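PDB 4GAX: amorpha-4,11-diene synthase, which probably catalyses the metal-dependent cyclisation of farnesyl diphosphate to a sesquiterpene, the crystallised form being an alpha-bisabolol synthase mutant. Local coordinates for residues Asn273-Ser278 with Val312-Asp317; Gly323-Leu328 with Glu394-Asn399; Arg450-Leu455 with Asn527-Leu532; Arg457-Leu462 with Lys498-Leu503. All coordinates share one frame; numbering follows the deposited sequence.

Contact 1: residues Asn273-Ser278 with Val312-Asp317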
loop_
_atom_site.group_PDB
_atom_site.type_symbol
_atom_site.label_atom_id
_atom_site.label_comp_id
_atom_site.label_asym_id
_atom_site.label_seq_id
_atom_site.Cartn_x
_atom_site.Cartn_y
_atom_site.Cartn_z
ATOM N N ASN A 273 12.798 24.489 14.477
ATOM C CA ASN A 273 13.662 24.833 15.602
ATOM C C ASN A 273 14.307 23.631 16.290
ATOM O O ASN A 273 15.472 23.687 16.688
ATOM C CB ASN A 273 12.888 25.657 16.631
ATOM C CG ASN A 273 12.652 27.081 16.175
ATOM O OD1 ASN A 273 13.500 27.682 15.508
ATOM N ND2 ASN A 273 11.493 27.630 16.526
ATOM N N ASN A 274 13.556 22.541 16.417
ATOM C CA ASN A 274 14.004 21.407 17.218
ATOM C C ASN A 274 14.676 20.299 16.407
ATOM O O ASN A 274 15.262 19.373 16.976
ATOM C CB ASN A 274 12.839 20.854 18.043
ATOM C CG ASN A 274 12.383 21.829 19.113
ATOM O OD1 ASN A 274 13.189 22.294 19.925
ATOM N ND2 ASN A 274 11.094 22.174 19.098
ATOM N N ALA A 275 14.601 20.408 15.083
ATOM C CA ALA A 275 15.322 19.495 14.193
ATOM C C ALA A 275 15.576 20.150 12.837
ATOM O O ALA A 275 15.044 19.704 11.822
ATOM C CB ALA A 275 14.546 18.204 14.017
ATOM N N PRO A 276 16.403 21.204 12.810
ATOM C CA PRO A 276 16.537 21.985 11.572
ATOM C C PRO A 276 17.275 21.221 10.470
ATOM O O PRO A 276 17.247 21.611 9.296
ATOM C CB PRO A 276 17.334 23.210 12.022
ATOM C CG PRO A 276 18.154 22.705 13.164
ATOM C CD PRO A 276 17.310 21.681 13.871
ATOM N N TYR A 277 17.931 20.136 10.854
ATOM C CA TYR A 277 18.581 19.258 9.896
ATOM C C TYR A 277 17.562 18.450 9.079
ATOM O O TYR A 277 17.874 17.974 7.987
ATOM C CB TYR A 277 19.529 18.304 10.629
ATOM C CG TYR A 277 18.857 17.539 11.739
ATOM C CD1 TYR A 277 18.176 16.360 11.473
ATOM C CD2 TYR A 277 18.888 17.998 13.051
ATOM C CE1 TYR A 277 17.552 15.664 12.465
ATOM C CE2 TYR A 277 18.265 17.295 14.064
ATOM C CZ TYR A 277 17.598 16.131 13.758
ATOM O OH TYR A 277 16.967 15.416 14.740
ATOM N N SER A 278 16.348 18.294 9.604
ATOM C CA SER A 278 15.364 17.416 8.960
ATOM C C SER A 278 14.243 18.140 8.205
ATOM O O SER A 278 14.284 19.362 8.026
ATOM C CB SER A 278 14.781 16.422 9.968
ATOM O OG SER A 278 14.242 17.109 11.083
ATOM N N VAL A 312 10.854 8.017 12.134
ATOM C CA VAL A 312 11.810 7.342 11.265
ATOM C C VAL A 312 12.499 8.349 10.353
ATOM O O VAL A 312 13.714 8.313 10.160
ATOM C CB VAL A 312 11.083 6.291 10.388
ATOM C CG1 VAL A 312 11.969 5.842 9.239
ATOM C CG2 VAL A 312 10.650 5.120 11.236
ATOM N N THR A 313 11.702 9.240 9.785
ATOM C CA THR A 313 12.213 10.290 8.922
ATOM C C THR A 313 13.241 11.141 9.670
ATOM O O THR A 313 14.321 11.421 9.139
ATOM C CB THR A 313 11.055 11.165 8.395
ATOM O OG1 THR A 313 10.119 10.340 7.682
ATOM C CG2 THR A 313 11.573 12.249 7.476
ATOM N N LEU A 314 12.920 11.530 10.904
ATOM C CA LEU A 314 13.848 12.317 11.719
ATOM C C LEU A 314 15.117 11.542 11.973
ATOM O O LEU A 314 16.222 12.049 11.731
ATOM C CB LEU A 314 13.224 12.677 13.069
ATOM C CG LEU A 314 12.178 13.787 13.048
ATOM C CD1 LEU A 314 11.233 13.665 14.237
ATOM C CD2 LEU A 314 12.879 15.115 13.080
ATOM N N ILE A 315 14.956 10.311 12.467
ATOM C CA ILE A 315 16.100 9.489 12.863
ATOM C C ILE A 315 17.008 9.184 11.664
ATOM O O ILE A 315 18.235 9.245 11.785
ATOM C CB ILE A 315 15.661 8.186 13.571
ATOM C CG1 ILE A 315 15.010 8.510 14.917
ATOM C CG2 ILE A 315 16.850 7.286 13.831
ATOM C CD1 ILE A 315 14.405 7.293 15.598
ATOM N N ASP A 316 16.407 8.881 10.513
ATOM C CA ASP A 316 17.184 8.668 9.290
ATOM C C ASP A 316 17.997 9.904 8.921
ATOM O O ASP A 316 19.140 9.800 8.481
ATOM C CB ASP A 316 16.278 8.291 8.120
ATOM C CG ASP A 316 16.247 6.800 7.867
ATOM O OD1 ASP A 316 17.256 6.123 8.159
ATOM O OD2 ASP A 316 15.211 6.303 7.377
ATOM N N ASP A 317 17.399 11.074 9.111
ATOM C CA ASP A 317 18.057 12.328 8.776
ATOM C C ASP A 317 19.196 12.673 9.736
ATOM O O ASP A 317 20.010 13.548 9.441
ATOM C CB ASP A 317 17.041 13.470 8.691
ATOM C CG ASP A 317 16.147 13.368 7.460
ATOM O OD1 ASP A 317 16.423 12.511 6.588
ATOM O OD2 ASP A 317 15.177 14.157 7.360
#
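D317 and L314, one turn apart on helix 299-322, close on the bend that follows helix 271-274, where S278, Y277 and A275 meet them. D317 can be followed from its CB outward. Its CB lies 3.9 Å from S278 CB and also brushes CD1 of Y277. CG is turned beside the backbone N and opposite the carbonyl carbon (chi1 -72°), which carries the carboxylate along the serine. At the tip, OD2 sits 3.5 Å from S278 CB and close to its CA, a van der Waals contact; the same oxygen has a long, weak ion pair with R279. The Y277 ring stands nearly upright to this carboxylate, 86° between planes, and its CE1 edge comes to 3.9 Å from L314 O. Its hydroxyl is buried and has no polar partner in the model.

L314 reaches the turn through one methyl: CD2 is 3.1 Å from S278 OG and 3.6 Å from A275 CB. A type I turn runs from A275 to S278, and A275 O takes two bonds from the same face of its plane, from S278 N (2.9 Å) and from S278 OG (2.8 Å). With an alanine here in place of the serine, A275 O would probably keep the backbone bond alone, and L314 CD2 would lose a neighbour. Helix 351-370 packs on Y277 through I353 and on L314 through L356. The helix met here carries D316 and D317, the first two aspartates of the DDxxD motif that in class I terpene synthases binds the magnesium ions of the diphosphate.

Contact 2: residues Gly323-Leu328 with Glu394-Asn399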
loop_
_atom_site.group_PDB
_atom_site.type_symbol
_atom_site.label_atom_id
_atom_site.label_comp_id
_atom_site.label_asym_id
_atom_site.label_seq_id
_atom_site.Cartn_x
_atom_site.Cartn_y
_atom_site.Cartn_z
ATOM N N GLY A 323 24.741 13.277 11.988
ATOM C CA GLY A 323 25.495 12.820 13.146
ATOM C C GLY A 323 26.889 12.278 12.871
ATOM O O GLY A 323 27.099 11.518 11.925
ATOM N N THR A 324 27.848 12.690 13.696
ATOM C CA THR A 324 29.186 12.098 13.680
ATOM C C THR A 324 29.105 10.694 14.273
ATOM O O THR A 324 28.153 10.377 14.987
ATOM C CB THR A 324 30.158 12.893 14.554
ATOM O OG1 THR A 324 29.860 12.635 15.930
ATOM C CG2 THR A 324 30.028 14.381 14.287
ATOM N N TYR A 325 30.114 9.871 14.007
ATOM C CA TYR A 325 30.138 8.495 14.504
ATOM C C TYR A 325 29.934 8.383 16.023
ATOM O O TYR A 325 29.127 7.569 16.488
ATOM C CB TYR A 325 31.434 7.786 14.077
ATOM C CG TYR A 325 31.658 6.439 14.732
ATOM C CD1 TYR A 325 31.050 5.286 14.240
ATOM C CD2 TYR A 325 32.483 6.319 15.843
ATOM C CE1 TYR A 325 31.260 4.054 14.845
ATOM C CE2 TYR A 325 32.696 5.097 16.451
ATOM C CZ TYR A 325 32.085 3.970 15.951
ATOM O OH TYR A 325 32.306 2.760 16.567
ATOM N N GLU A 326 30.650 9.200 16.794
ATOM C CA GLU A 326 30.550 9.128 18.250
ATOM C C GLU A 326 29.153 9.502 18.730
ATOM O O GLU A 326 28.650 8.923 19.699
ATOM C CB GLU A 326 31.595 10.015 18.938
ATOM C CG GLU A 326 33.016 9.481 18.875
ATOM C CD GLU A 326 33.664 9.710 17.520
ATOM O OE1 GLU A 326 33.115 10.503 16.724
ATOM O OE2 GLU A 326 34.721 9.098 17.247
ATOM N N GLU A 327 28.536 10.471 18.057
ATOM C CA GLU A 327 27.188 10.917 18.405
ATOM C C GLU A 327 26.175 9.798 18.127
ATOM O O GLU A 327 25.303 9.505 18.947
ATOM C CB GLU A 327 26.825 12.179 17.607
ATOM C CG GLU A 327 27.637 13.443 17.973
ATOM C CD GLU A 327 27.389 14.603 17.009
ATOM O OE1 GLU A 327 26.849 14.370 15.900
ATOM O OE2 GLU A 327 27.727 15.754 17.358
ATOM N N LEU A 328 26.303 9.180 16.960
ATOM C CA LEU A 328 25.429 8.083 16.572
ATOM C C LEU A 328 25.559 6.882 17.510
ATOM O O LEU A 328 24.558 6.254 17.868
ATOM C CB LEU A 328 25.705 7.675 15.122
ATOM C CG LEU A 328 25.333 8.733 14.084
ATOM C CD1 LEU A 328 25.472 8.184 12.664
ATOM C CD2 LEU A 328 23.914 9.237 14.322
ATOM N N GLU A 394 25.653 0.276 9.725
ATOM C CA GLU A 394 26.205 0.898 8.531
ATOM C C GLU A 394 27.021 2.157 8.824
ATOM O O GLU A 394 27.806 2.597 7.979
ATOM C CB GLU A 394 25.119 1.158 7.484
ATOM C CG GLU A 394 23.829 1.726 8.019
ATOM C CD GLU A 394 22.673 1.513 7.054
ATOM O OE1 GLU A 394 22.738 0.554 6.256
ATOM O OE2 GLU A 394 21.702 2.303 7.088
ATOM N N ALA A 395 26.845 2.732 10.014
ATOM C CA ALA A 395 27.678 3.858 10.416
ATOM C C ALA A 395 29.061 3.347 10.815
ATOM O O ALA A 395 30.076 4.009 10.573
ATOM C CB ALA A 395 27.030 4.624 11.563
ATOM N N GLN A 396 29.089 2.170 11.436
ATOM C CA GLN A 396 30.338 1.506 11.783
ATOM C C GLN A 396 31.144 1.234 10.524
ATOM O O GLN A 396 32.372 1.306 10.533
ATOM C CB GLN A 396 30.050 0.189 12.507
ATOM C CG GLN A 396 30.231 0.253 14.011
ATOM C CD GLN A 396 31.690 0.267 14.418
ATOM O OE1 GLN A 396 32.080 0.974 15.344
ATOM N NE2 GLN A 396 32.504 -0.527 13.731
ATOM N N TRP A 397 30.432 0.943 9.440
ATOM C CA TRP A 397 31.048 0.604 8.163
ATOM C C TRP A 397 31.751 1.776 7.483
ATOM O O TRP A 397 32.608 1.574 6.623
ATOM C CB TRP A 397 29.999 0.018 7.212
ATOM C CG TRP A 397 29.564 -1.372 7.573
ATOM C CD1 TRP A 397 30.156 -2.212 8.474
ATOM C CD2 TRP A 397 28.441 -2.084 7.036
ATOM N NE1 TRP A 397 29.469 -3.402 8.531
ATOM C CE2 TRP A 397 28.413 -3.349 7.658
ATOM C CE3 TRP A 397 27.455 -1.772 6.092
ATOM C CZ2 TRP A 397 27.440 -4.303 7.365
ATOM C CZ3 TRP A 397 26.489 -2.716 5.802
ATOM C CH2 TRP A 397 26.486 -3.968 6.438
ATOM N N ALA A 398 31.382 2.999 7.844
ATOM C CA ALA A 398 32.029 4.165 7.255
ATOM C C ALA A 398 33.181 4.636 8.142
ATOM O O ALA A 398 34.080 5.350 7.690
ATOM C CB ALA A 398 31.017 5.279 7.031
ATOM N N ASN A 399 33.147 4.200 9.399
ATOM C CA ASN A 399 34.103 4.625 10.422
ATOM C C ASN A 399 35.315 3.702 10.536
ATOM O O ASN A 399 36.454 4.168 10.626
ATOM C CB ASN A 399 33.396 4.755 11.769
ATOM C CG ASN A 399 34.325 5.199 12.874
ATOM O OD1 ASN A 399 34.713 6.365 12.937
ATOM N ND2 ASN A 399 34.691 4.270 13.756
#
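Y325 is the first residue of helix 325-337, inside the capping box that T324, the N-cap, forms with E327, and it lays its ring against N399 at the C-terminal end of helix 374-399. In the box, T324 N gives a bond to E327 OE1 (2.9 Å) from above the carboxylate plane, while E327 N returns a weak one to T324 OG1. Y349 holds the same carboxylate oxygen. With CG anti to the backbone N (chi1 170°), the tyrosine reaches over to helix 374-399. The N399 amide lies flat over one ring face, the planes only 4° apart, with ND2 3.3 Å above the ring plane and over its centre. N399 CB adds a CH-pi contact over the ring, 3.4 Å from Y325 CD1. Q396 comes to the ring edge at the hydroxyl, but so close that its placement is doubtful. Deeper in, L328 CD1 touches A395 CB at 4.0 Å, and M392 meets both Y325 and L328. Because the amide is parallel to the ring, its N-H bonds run alongside the face and do not point into it: the contact probably rests mainly on stacking of flat groups and a little apolar packing, with no secure hydrogen bond between the segments.

Contact 3: residues Arg450-Leu455 with Asn527-Leu532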
loop_
_atom_site.group_PDB
_atom_site.type_symbol
_atom_site.label_atom_id
_atom_site.label_comp_id
_atom_site.label_asym_id
_atom_site.label_seq_id
_atom_site.Cartn_x
_atom_site.Cartn_y
_atom_site.Cartn_z
ATOM N N ARG A 450 11.571 -9.538 3.009
ATOM C CA ARG A 450 12.829 -9.438 2.272
ATOM C C ARG A 450 12.578 -8.902 0.872
ATOM O O ARG A 450 13.340 -8.063 0.370
ATOM C CB ARG A 450 13.507 -10.808 2.160
ATOM C CG ARG A 450 14.940 -10.744 1.622
ATOM C CD ARG A 450 15.413 -12.104 1.140
ATOM N NE ARG A 450 14.935 -13.184 2.007
ATOM C CZ ARG A 450 14.484 -14.359 1.570
ATOM N NH1 ARG A 450 14.442 -14.619 0.268
ATOM N NH2 ARG A 450 14.072 -15.277 2.438
ATOM N N TYR A 451 11.521 -9.406 0.235
ATOM C CA TYR A 451 11.183 -8.990 -1.121
ATOM C C TYR A 451 10.776 -7.510 -1.147
ATOM O O TYR A 451 11.207 -6.756 -2.025
ATOM C CB TYR A 451 10.060 -9.866 -1.697
ATOM C CG TYR A 451 10.499 -11.261 -2.126
ATOM C CD1 TYR A 451 11.740 -11.477 -2.717
ATOM C CD2 TYR A 451 9.674 -12.361 -1.921
ATOM C CE1 TYR A 451 12.136 -12.753 -3.117
ATOM C CE2 TYR A 451 10.063 -13.644 -2.308
ATOM C CZ TYR A 451 11.285 -13.831 -2.908
ATOM O OH TYR A 451 11.660 -15.099 -3.296
ATOM N N LYS A 452 9.917 -7.117 -0.208
ATOM C CA LYS A 452 9.527 -5.720 -0.056
ATOM C C LYS A 452 10.767 -4.828 0.056
ATOM O O LYS A 452 10.896 -3.828 -0.662
ATOM C CB LYS A 452 8.654 -5.553 1.190
ATOM C CG LYS A 452 8.188 -4.126 1.449
ATOM C CD LYS A 452 7.338 -4.057 2.726
ATOM C CE LYS A 452 6.838 -2.634 3.008
ATOM N NZ LYS A 452 7.935 -1.623 2.985
ATOM N N GLY A 453 11.689 -5.208 0.939
ATOM C CA GLY A 453 12.919 -4.454 1.126
ATOM C C GLY A 453 13.754 -4.334 -0.142
ATOM O O GLY A 453 14.260 -3.252 -0.465
ATOM N N ILE A 454 13.908 -5.440 -0.866
ATOM C CA ILE A 454 14.700 -5.438 -2.095
ATOM C C ILE A 454 14.014 -4.610 -3.189
ATOM O O ILE A 454 14.658 -3.814 -3.883
ATOM C CB ILE A 454 14.920 -6.861 -2.633
ATOM C CG1 ILE A 454 15.745 -7.698 -1.651
ATOM C CG2 ILE A 454 15.630 -6.814 -3.984
ATOM C CD1 ILE A 454 15.968 -9.131 -2.126
ATOM N N LEU A 455 12.705 -4.800 -3.336
ATOM C CA LEU A 455 11.928 -4.063 -4.331
ATOM C C LEU A 455 12.013 -2.557 -4.072
ATOM O O LEU A 455 12.155 -1.769 -5.003
ATOM C CB LEU A 455 10.467 -4.509 -4.285
ATOM C CG LEU A 455 9.465 -3.750 -5.170
ATOM C CD1 LEU A 455 9.844 -3.819 -6.636
ATOM C CD2 LEU A 455 8.071 -4.308 -4.969
ATOM N N ASN A 527 -0.517 -3.625 0.919
ATOM C CA ASN A 527 -0.790 -2.245 0.523
ATOM C C ASN A 527 0.496 -1.437 0.650
ATOM O O ASN A 527 0.835 -0.652 -0.235
ATOM C CB ASN A 527 -1.901 -1.626 1.381
ATOM C CG ASN A 527 -3.273 -2.216 1.090
ATOM O OD1 ASN A 527 -3.501 -2.820 0.026
ATOM N ND2 ASN A 527 -4.198 -2.035 2.031
ATOM N N LEU A 528 1.221 -1.637 1.753
ATOM C CA LEU A 528 2.490 -0.928 1.936
ATOM C C LEU A 528 3.497 -1.292 0.846
ATOM O O LEU A 528 4.292 -0.449 0.433
ATOM C CB LEU A 528 3.088 -1.183 3.327
ATOM C CG LEU A 528 2.316 -0.480 4.455
ATOM C CD1 LEU A 528 2.845 -0.914 5.823
ATOM C CD2 LEU A 528 2.410 1.037 4.313
ATOM N N VAL A 529 3.476 -2.536 0.376
ATOM C CA VAL A 529 4.367 -2.907 -0.740
ATOM C C VAL A 529 3.955 -2.199 -2.029
ATOM O O VAL A 529 4.795 -1.659 -2.747
ATOM C CB VAL A 529 4.366 -4.446 -0.997
ATOM C CG1 VAL A 529 5.202 -4.784 -2.228
ATOM C CG2 VAL A 529 4.909 -5.193 0.216
ATOM N N HIS A 530 2.658 -2.187 -2.328
ATOM C CA HIS A 530 2.186 -1.491 -3.531
ATOM C C HIS A 530 2.414 0.016 -3.445
ATOM O O HIS A 530 2.667 0.686 -4.458
ATOM C CB HIS A 530 0.707 -1.809 -3.792
ATOM C CG HIS A 530 0.488 -3.182 -4.343
ATOM N ND1 HIS A 530 -0.577 -3.975 -3.973
ATOM C CD2 HIS A 530 1.201 -3.897 -5.244
ATOM C CE1 HIS A 530 -0.507 -5.128 -4.619
ATOM N NE2 HIS A 530 0.567 -5.108 -5.392
ATOM N N PHE A 531 2.356 0.547 -2.229
ATOM C CA PHE A 531 2.665 1.968 -2.036
ATOM C C PHE A 531 4.054 2.362 -2.534
ATOM O O PHE A 531 4.287 3.521 -2.955
ATOM C CB PHE A 531 2.503 2.374 -0.566
ATOM C CG PHE A 531 2.824 3.809 -0.317
ATOM C CD1 PHE A 531 1.960 4.801 -0.755
ATOM C CD2 PHE A 531 3.996 4.177 0.325
ATOM C CE1 PHE A 531 2.250 6.138 -0.543
ATOM C CE2 PHE A 531 4.291 5.521 0.546
ATOM C CZ PHE A 531 3.414 6.501 0.112
ATOM N N LEU A 532 4.990 1.419 -2.506
ATOM C CA LEU A 532 6.369 1.739 -2.917
ATOM C C LEU A 532 6.388 2.225 -4.354
ATOM O O LEU A 532 7.229 3.050 -4.732
ATOM C CB LEU A 532 7.300 0.527 -2.775
ATOM C CG LEU A 532 7.481 -0.127 -1.395
ATOM C CD1 LEU A 532 8.125 -1.518 -1.533
ATOM C CD2 LEU A 532 8.310 0.752 -0.494
HETATM O O HOH W 1 5.862 0.964 2.343
#
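Helix 447-461 and helix 519-535 run in nearly the same direction here, their short axes 14° apart and 10.1 Å at closest approach. Both belong to the all-helical class I terpene synthase fold, and this is one of its interior helix pairs, with all the touching residues buried. K452 does most of the bridging. Its chain is fully extended as far as CE (chi1 180°), which lays the methylene groups across V529: CG and CD each come to 3.7 Å from V529 CG2. Further out, CE rests at 4.0 Å on L528 CB. L532 crosses the lysine nearer its root, at about a right angle, and puts CD1 against both K452 CG and the backbone K452 O, the latter at 3.7 Å.

One turn on, L455 brings CD2 to 4.0 Å from V529 CG1. The two valine methyls thus serve different neighbours, CG2 the lysine and CG1 the leucine. L455 CD2 also faces L532 CD1, a looser contact. W504 of helix 489-513 also packs on L455, and W288 of helix 282-292 on L528. L532 N bonds to V529 O, three residues back, and L528 O takes a water instead. That water donates to L528 O at 2.8 Å and accepts a weak bond from K452 NZ, whose chain turns only at its last torsion (chi4 -51°).

Contact 4: residues Arg457-Leu462 with Lys498-Leu503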
loop_
_atom_site.group_PDB
_atom_site.type_symbol
_atom_site.label_atom_id
_atom_site.label_comp_id
_atom_site.label_asym_id
_atom_site.label_seq_id
_atom_site.Cartn_x
_atom_site.Cartn_y
_atom_site.Cartn_z
ATOM N N ARG A 457 14.414 -0.939 -2.640
ATOM C CA ARG A 457 15.734 -0.489 -3.035
ATOM C C ARG A 457 15.816 -0.377 -4.552
ATOM O O ARG A 457 16.366 0.593 -5.071
ATOM C CB ARG A 457 16.804 -1.446 -2.500
ATOM C CG ARG A 457 18.213 -0.882 -2.482
ATOM C CD ARG A 457 19.224 -1.930 -2.011
ATOM N NE ARG A 457 18.993 -3.226 -2.648
ATOM C CZ ARG A 457 19.291 -3.507 -3.915
ATOM N NH1 ARG A 457 19.834 -2.583 -4.698
ATOM N NH2 ARG A 457 19.041 -4.715 -4.400
ATOM N N ARG A 458 15.261 -1.358 -5.266
ATOM C CA ARG A 458 15.300 -1.337 -6.730
ATOM C C ARG A 458 14.487 -0.176 -7.292
ATOM O O ARG A 458 14.912 0.491 -8.237
ATOM C CB ARG A 458 14.780 -2.650 -7.329
ATOM C CG ARG A 458 15.531 -3.908 -6.893
ATOM C CD ARG A 458 16.889 -4.037 -7.562
ATOM N NE ARG A 458 17.673 -5.121 -6.974
ATOM C CZ ARG A 458 18.856 -5.530 -7.426
ATOM N NH1 ARG A 458 19.402 -4.952 -8.487
ATOM N NH2 ARG A 458 19.492 -6.523 -6.816
ATOM N N LEU A 459 13.307 0.057 -6.724
ATOM C CA LEU A 459 12.439 1.122 -7.231
ATOM C C LEU A 459 13.074 2.492 -7.000
ATOM O O LEU A 459 12.964 3.390 -7.841
ATOM C CB LEU A 459 11.049 1.049 -6.596
ATOM C CG LEU A 459 10.191 -0.113 -7.120
ATOM C CD1 LEU A 459 8.862 -0.196 -6.379
ATOM C CD2 LEU A 459 9.960 0.029 -8.629
ATOM N N ASN A 460 13.751 2.639 -5.865
ATOM C CA ASN A 460 14.429 3.894 -5.539
ATOM C C ASN A 460 15.692 4.101 -6.381
ATOM O O ASN A 460 16.072 5.234 -6.664
ATOM C CB ASN A 460 14.747 3.961 -4.042
ATOM C CG ASN A 460 15.215 5.339 -3.601
ATOM O OD1 ASN A 460 15.070 6.324 -4.330
ATOM N ND2 ASN A 460 15.768 5.415 -2.392
ATOM N N ASP A 461 16.327 3.005 -6.796
ATOM C CA ASP A 461 17.511 3.083 -7.654
ATOM C C ASP A 461 17.161 3.423 -9.101
ATOM O O ASP A 461 18.045 3.716 -9.907
ATOM C CB ASP A 461 18.302 1.775 -7.611
ATOM C CG ASP A 461 19.038 1.582 -6.302
ATOM O OD1 ASP A 461 18.760 2.333 -5.339
ATOM O OD2 ASP A 461 19.887 0.671 -6.233
ATOM N N LEU A 462 15.874 3.371 -9.429
ATOM C CA LEU A 462 15.413 3.717 -10.773
ATOM C C LEU A 462 14.845 5.135 -10.849
ATOM O O LEU A 462 14.065 5.452 -11.749
ATOM C CB LEU A 462 14.400 2.694 -11.279
ATOM C CG LEU A 462 15.026 1.393 -11.781
ATOM C CD1 LEU A 462 14.027 0.243 -11.692
ATOM C CD2 LEU A 462 15.517 1.565 -13.210
ATOM N N LYS A 498 12.829 -5.706 -15.821
ATOM C CA LYS A 498 12.410 -7.107 -15.712
ATOM C C LYS A 498 12.630 -7.652 -14.285
ATOM O O LYS A 498 11.782 -8.367 -13.749
ATOM C CB LYS A 498 13.115 -7.980 -16.756
ATOM C CG LYS A 498 13.211 -9.453 -16.359
ATOM C CD LYS A 498 12.580 -10.381 -17.378
ATOM C CE LYS A 498 13.268 -11.744 -17.352
ATOM N NZ LYS A 498 13.288 -12.337 -15.982
ATOM N N GLN A 499 13.758 -7.298 -13.673
ATOM C CA GLN A 499 14.026 -7.686 -12.285
ATOM C C GLN A 499 12.922 -7.189 -11.346
ATOM O O GLN A 499 12.482 -7.901 -10.424
ATOM C CB GLN A 499 15.392 -7.148 -11.861
ATOM C CG GLN A 499 15.777 -7.389 -10.417
ATOM C CD GLN A 499 17.190 -6.899 -10.134
ATOM O OE1 GLN A 499 17.546 -5.768 -10.477
ATOM N NE2 GLN A 499 18.008 -7.756 -9.531
ATOM N N VAL A 500 12.449 -5.971 -11.590
ATOM C CA VAL A 500 11.340 -5.445 -10.798
ATOM C C VAL A 500 10.053 -6.240 -11.033
ATOM O O VAL A 500 9.306 -6.547 -10.090
ATOM C CB VAL A 500 11.119 -3.943 -11.073
ATOM C CG1 VAL A 500 9.783 -3.490 -10.508
ATOM C CG2 VAL A 500 12.281 -3.125 -10.498
ATOM N N GLU A 501 9.777 -6.584 -12.282
ATOM C CA GLU A 501 8.592 -7.394 -12.567
ATOM C C GLU A 501 8.687 -8.751 -11.886
ATOM O O GLU A 501 7.696 -9.271 -11.372
ATOM C CB GLU A 501 8.402 -7.569 -14.075
ATOM C CG GLU A 501 7.899 -6.306 -14.751
ATOM C CD GLU A 501 6.697 -5.697 -14.019
ATOM O OE1 GLU A 501 6.854 -4.634 -13.379
ATOM O OE2 GLU A 501 5.601 -6.285 -14.081
ATOM N N ASP A 502 9.880 -9.334 -11.897
ATOM C CA ASP A 502 10.106 -10.586 -11.178
ATOM C C ASP A 502 9.724 -10.453 -9.708
ATOM O O ASP A 502 9.096 -11.342 -9.136
ATOM C CB ASP A 502 11.572 -10.996 -11.291
ATOM C CG ASP A 502 11.891 -11.648 -12.623
ATOM O OD1 ASP A 502 10.976 -11.733 -13.471
ATOM O OD2 ASP A 502 13.054 -12.074 -12.819
ATOM N N LEU A 503 10.088 -9.331 -9.101
ATOM C CA LEU A 503 9.817 -9.121 -7.674
ATOM C C LEU A 503 8.327 -9.033 -7.361
ATOM O O LEU A 503 7.864 -9.581 -6.355
ATOM C CB LEU A 503 10.551 -7.872 -7.172
ATOM C CG LEU A 503 12.053 -8.090 -7.024
ATOM C CD1 LEU A 503 12.760 -6.749 -6.908
ATOM C CD2 LEU A 503 12.359 -8.974 -5.813
#
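Q499 reaches straight out from helix 489-513 and sets its amide over one face of the R458 guanidinium. CG is anti to the backbone N (chi1 176°), and with the chain extended beyond it the amide spans to the arginine, NE2 lying 3.1 Å above the guanidinium plane, over its centre. The two planes stand 51° apart. Q499 OE1 is 2.8 Å from R458 NH1, but the angle is too poor for a hydrogen bond. The opposite face has R457 NH1 above its rim; R457 is itself paired with D461 and D410. N460 and D461 open what is by sequence probably the second metal-binding motif (NSE/DTE) of class I terpene synthases.

V500, the next residue, splits its methyls. CG2 meets L462 CD1 tip to tip at 4.0 Å and touches R458 CB at 4.1 Å, while CG1 meets L459 CD2, also at 4.0 Å. The short helical segments run roughly antiparallel, crossing at -150°. One turn on from Q499, L503 CD1 packs crosswise at 4.0 Å on R458 CG. If R458 were replaced by an alanine, the Q499 amide would probably lose the guanidinium it lies over, and L503 CD1 its aliphatic neighbour.

Contacts 3 and 4 are neighbours that share helix 447-461: one side of it takes helix 519-535, another takes helix 489-513, and L455 of contact 3 packs directly on V500 and L503 of contact 4. Contact 3 is buried and mostly aliphatic, though a lysine supplies much of it and its ammonium meets one water; contact 4, partly buried, adds flat polar groups. Contacts 1 and 2 lie about 17 Å apart between centres, further from the chain's middle, on the successive helices 299-322 and 325-337. The first is buried around a turn, the second a surface stack of ring and amide. Contacts 1 and 4, about 28 Å apart between centres, carry the two presumed metal-binding motifs, which in this family flank the active-site mouth.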